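PDB 3HBZ: putative glycoside hydrolase from Bacteroides thetaiotaomicron VPI-5482, which is of unknown function but binds calcium and may take part in carbohydrate metabolism, perhaps as a glycoside hydrolase. Local coordinates for residues G174-I184 with I310-F321. Residues are numbered along the deposited sequence; the frame is centred on the assembly and turned at random.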
loop_
_atom_site.group_PDB
_atom_site.type_symbol
_atom_site.label_atom_id
_atom_site.label_comp_id
_atom_site.label_asym_id
_atom_site.label_seq_id
_atom_site.Cartn_x
_atom_site.Cartn_y
_atom_site.Cartn_z
ATOM N N GLY A 174 -0.965 -22.988 -0.657
ATOM C CA GLY A 174 0.295 -22.906 0.086
ATOM C C GLY A 174 0.410 -21.601 0.837
ATOM O O GLY A 174 1.512 -21.207 1.178
HETATM N N MSE A 175 -0.727 -20.912 1.053
HETATM C CA MSE A 175 -0.780 -19.624 1.743
HETATM C C MSE A 175 -1.760 -19.672 2.942
HETATM O O MSE A 175 -2.796 -19.043 2.907
HETATM C CB MSE A 175 -1.206 -18.579 0.712
HETATM C CG MSE A 175 -0.216 -18.428 -0.448
HETATM SE SE MSE A 175 -0.861 -17.201 -1.823
HETATM C CE MSE A 175 -1.059 -15.596 -0.708
ATOM N N PRO A 176 -1.419 -20.426 4.004
ATOM C CA PRO A 176 -2.413 -20.758 5.057
ATOM C C PRO A 176 -2.782 -19.642 6.032
ATOM O O PRO A 176 -3.817 -19.739 6.696
ATOM C CB PRO A 176 -1.780 -21.938 5.793
ATOM C CG PRO A 176 -0.244 -21.766 5.544
ATOM C CD PRO A 176 -0.107 -21.061 4.225
ATOM N N ILE A 177 -2.022 -18.567 6.071
ATOM C CA ILE A 177 -2.333 -17.430 6.936
ATOM C C ILE A 177 -2.065 -16.144 6.176
ATOM O O ILE A 177 -1.403 -16.165 5.130
ATOM C CB ILE A 177 -1.503 -17.432 8.244
ATOM C CG1 ILE A 177 -0.023 -17.261 7.931
ATOM C CG2 ILE A 177 -1.785 -18.732 9.141
ATOM C CD1 ILE A 177 0.878 -17.020 9.196
ATOM N N ALA A 178 -2.630 -15.041 6.673
ATOM C CA ALA A 178 -2.458 -13.726 6.097
ATOM C C ALA A 178 -2.140 -12.725 7.205
ATOM O O ALA A 178 -2.989 -12.438 8.063
ATOM C CB ALA A 178 -3.798 -13.288 5.360
ATOM N N ALA A 179 -0.938 -12.182 7.199
ATOM C CA ALA A 179 -0.578 -11.176 8.157
ATOM C C ALA A 179 -1.340 -9.915 7.883
ATOM O O ALA A 179 -1.588 -9.595 6.745
ATOM C CB ALA A 179 0.969 -10.850 8.113
ATOM N N GLY A 180 -1.690 -9.175 8.922
ATOM C CA GLY A 180 -2.218 -7.831 8.705
ATOM C C GLY A 180 -1.039 -6.928 8.387
ATOM O O GLY A 180 -0.045 -6.873 9.145
ATOM N N ASN A 181 -1.149 -6.193 7.307
ATOM C CA ASN A 181 -0.158 -5.195 6.960
ATOM C C ASN A 181 -0.734 -3.855 6.479
ATOM O O ASN A 181 -1.926 -3.702 6.163
ATOM C CB ASN A 181 0.830 -5.761 5.921
ATOM C CG ASN A 181 0.144 -6.184 4.651
ATOM O OD1 ASN A 181 -1.087 -6.111 4.520
ATOM N ND2 ASN A 181 0.931 -6.612 3.703
ATOM N N LEU A 182 0.147 -2.866 6.447
ATOM C CA LEU A 182 -0.182 -1.589 5.872
ATOM C C LEU A 182 1.128 -1.015 5.424
ATOM O O LEU A 182 2.125 -1.081 6.174
ATOM C CB LEU A 182 -0.839 -0.637 6.875
ATOM C CG LEU A 182 -1.538 0.585 6.283
ATOM C CD1 LEU A 182 -2.935 0.116 5.764
ATOM C CD2 LEU A 182 -1.654 1.775 7.332
ATOM N N PHE A 183 1.131 -0.419 4.236
ATOM C CA PHE A 183 2.343 0.181 3.741
ATOM C C PHE A 183 2.142 1.303 2.734
ATOM O O PHE A 183 1.113 1.416 2.099
ATOM C CB PHE A 183 3.247 -0.916 3.127
ATOM C CG PHE A 183 2.568 -1.742 2.033
ATOM C CD1 PHE A 183 1.764 -2.832 2.339
ATOM C CD2 PHE A 183 2.729 -1.422 0.719
ATOM C CE1 PHE A 183 1.165 -3.576 1.372
ATOM C CE2 PHE A 183 2.124 -2.155 -0.263
ATOM C CZ PHE A 183 1.342 -3.248 0.056
ATOM N N ILE A 184 3.176 2.109 2.587
ATOM C CA ILE A 184 3.241 3.101 1.541
ATOM C C ILE A 184 3.657 2.419 0.239
ATOM O O ILE A 184 4.687 1.768 0.155
ATOM C CB ILE A 184 4.185 4.233 1.880
ATOM C CG1 ILE A 184 3.618 5.058 3.052
ATOM C CG2 ILE A 184 4.449 5.182 0.580
ATOM C CD1 ILE A 184 4.609 6.123 3.539
ATOM N N ILE A 310 7.072 2.918 4.325
ATOM C CA ILE A 310 6.847 2.593 5.728
ATOM C C ILE A 310 5.979 1.348 5.699
ATOM O O ILE A 310 5.005 1.271 4.914
ATOM C CB ILE A 310 6.114 3.717 6.479
ATOM C CG1 ILE A 310 6.983 4.976 6.589
ATOM C CG2 ILE A 310 5.633 3.257 7.911
ATOM C CD1 ILE A 310 6.177 6.234 6.920
ATOM N N VAL A 311 6.333 0.380 6.529
ATOM C CA VAL A 311 5.632 -0.897 6.584
ATOM C C VAL A 311 5.388 -1.339 8.029
ATOM O O VAL A 311 6.324 -1.285 8.883
ATOM C CB VAL A 311 6.464 -2.006 5.910
ATOM C CG1 VAL A 311 5.640 -3.307 5.903
ATOM C CG2 VAL A 311 6.913 -1.589 4.494
ATOM N N PHE A 312 4.140 -1.745 8.284
ATOM C CA PHE A 312 3.686 -2.365 9.522
ATOM C C PHE A 312 3.139 -3.747 9.217
ATOM O O PHE A 312 2.423 -3.921 8.226
ATOM C CB PHE A 312 2.565 -1.578 10.162
ATOM C CG PHE A 312 2.850 -0.109 10.310
ATOM C CD1 PHE A 312 3.609 0.335 11.369
ATOM C CD2 PHE A 312 2.320 0.798 9.428
ATOM C CE1 PHE A 312 3.889 1.673 11.529
ATOM C CE2 PHE A 312 2.576 2.172 9.576
ATOM C CZ PHE A 312 3.354 2.595 10.619
ATOM N N THR A 313 3.465 -4.717 10.057
ATOM C CA THR A 313 2.864 -6.059 9.949
ATOM C C THR A 313 2.726 -6.744 11.322
ATOM O O THR A 313 3.607 -6.644 12.186
ATOM C CB THR A 313 3.610 -6.959 8.966
ATOM O OG1 THR A 313 2.947 -8.238 8.945
ATOM C CG2 THR A 313 5.085 -7.184 9.403
ATOM N N SER A 314 1.631 -7.469 11.500
ATOM C CA SER A 314 1.325 -8.166 12.735
ATOM C C SER A 314 2.165 -9.446 12.909
ATOM O O SER A 314 2.189 -10.013 13.982
ATOM C CB SER A 314 -0.171 -8.477 12.802
ATOM O OG SER A 314 -0.605 -9.304 11.720
ATOM N N SER A 315 2.817 -9.912 11.846
ATOM C CA SER A 315 3.616 -11.152 11.885
ATOM C C SER A 315 4.890 -10.965 11.042
ATOM O O SER A 315 4.848 -10.876 9.826
ATOM C CB SER A 315 2.820 -12.334 11.351
ATOM O OG SER A 315 1.822 -12.757 12.263
ATOM N N LEU A 316 6.016 -10.894 11.728
ATOM C CA LEU A 316 7.283 -10.563 11.144
ATOM C C LEU A 316 7.594 -11.432 9.930
ATOM O O LEU A 316 8.105 -10.922 8.955
ATOM C CB LEU A 316 8.403 -10.692 12.175
ATOM C CG LEU A 316 9.746 -10.126 11.611
ATOM C CD1 LEU A 316 10.518 -9.234 12.567
ATOM C CD2 LEU A 316 10.609 -11.242 11.112
ATOM N N GLU A 317 7.317 -12.729 10.008
ATOM C CA GLU A 317 7.552 -13.627 8.886
ATOM C C GLU A 317 6.246 -14.091 8.251
ATOM O O GLU A 317 6.154 -15.191 7.615
ATOM C CB GLU A 317 8.256 -14.870 9.377
ATOM C CG GLU A 317 9.603 -14.659 9.930
ATOM C CD GLU A 317 10.158 -16.007 10.368
ATOM O OE1 GLU A 317 10.371 -16.850 9.474
ATOM O OE2 GLU A 317 10.280 -16.239 11.598
ATOM N N GLY A 318 5.214 -13.304 8.445
ATOM C CA GLY A 318 3.919 -13.677 7.871
ATOM C C GLY A 318 3.880 -13.727 6.374
ATOM O O GLY A 318 3.088 -14.470 5.798
ATOM N N ASP A 319 4.750 -12.950 5.744
ATOM C CA ASP A 319 4.860 -12.929 4.307
ATOM C C ASP A 319 5.388 -14.251 3.723
ATOM O O ASP A 319 5.196 -14.527 2.534
ATOM C CB ASP A 319 5.680 -11.692 3.846
ATOM C CG ASP A 319 7.139 -11.706 4.313
ATOM O OD1 ASP A 319 7.563 -12.651 5.007
ATOM O OD2 ASP A 319 7.863 -10.729 3.968
ATOM N N HIS A 320 6.045 -15.054 4.568
ATOM C CA HIS A 320 6.399 -16.432 4.257
ATOM C C HIS A 320 5.508 -17.450 5.020
ATOM O O HIS A 320 5.916 -18.575 5.219
ATOM C CB HIS A 320 7.881 -16.677 4.612
ATOM C CG HIS A 320 8.833 -15.968 3.705
ATOM N ND1 HIS A 320 9.056 -14.602 3.771
ATOM C CD2 HIS A 320 9.552 -16.415 2.644
ATOM C CE1 HIS A 320 9.929 -14.253 2.833
ATOM N NE2 HIS A 320 10.229 -15.327 2.126
ATOM N N PHE A 321 4.335 -17.026 5.488
ATOM C CA PHE A 321 3.375 -17.907 6.179
ATOM C C PHE A 321 3.866 -18.518 7.487
ATOM O O PHE A 321 3.466 -19.596 7.880
ATOM C CB PHE A 321 2.781 -18.919 5.158
ATOM C CG PHE A 321 2.498 -18.243 3.843
ATOM C CD1 PHE A 321 1.487 -17.309 3.757
ATOM C CD2 PHE A 321 3.379 -18.368 2.773
ATOM C CE1 PHE A 321 1.306 -16.568 2.586
ATOM C CE2 PHE A 321 3.226 -17.599 1.637
ATOM C CZ PHE A 321 2.179 -16.738 1.521
HETATM O O HOH W 1 0.862 -12.915 4.885
#
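Phe321 lays one face of its ring against the backbone of Gly174 and Met175, a selenomethionine. Met175 CA lies 3.9 Å from the Phe321 ring centroid, a CH-pi contact only 17° off the ring normal, and Met175 CG reaches 3.5 Å from Phe321 CZ. Gly174 O sits above the same face toward its rim, Asp319 O above the opposite one, and Ile177 O meets the edge in plane, 3.4 Å from Phe321 CD1. Pro176 CD packs on Phe321 CB, while Ile177, its CG1 lodged between backbone N and carbonyl carbon, brings CD1 onto the Phe321 carbonyl. Toward the strands, a water accepts from Ala179 N and donates to Gly318 O, and Ala179 CB fits among Thr313 OG1, Ser315 CB and Gly318 CA. Ser314 grips Gly180 twice: its N gives a 3.0 Å bond to Gly180 O in the carbonyl plane, and its OG, turned back over its own backbone (chi1 60°), accepts from Gly180 N. Thr163 also bonds that hydroxyl. Beyond, strands 181-183 and 310-313 pair antiparallel within the putative carbohydrate metabolism domain; Leu182 and Phe312 exchange both backbone bonds, Phe312 N to Leu182 O being nearly straight at 172°. Their side chains lie on one face, both touching Leu159 of strand 158-165, with Phe312 about 9 Å from the side chain of calcium ligand Asp332; Phe183 CB and Val311 CG2 meet on the other. Backbone pairing thus fixes the strand register, serine bonds and water extend the polar linkage, and CH-pi, apolar and carbonyl contacts of Phe321 join the loop end beyond the Ser315-Gly318 turn to residues 174-177 after helix 167-172.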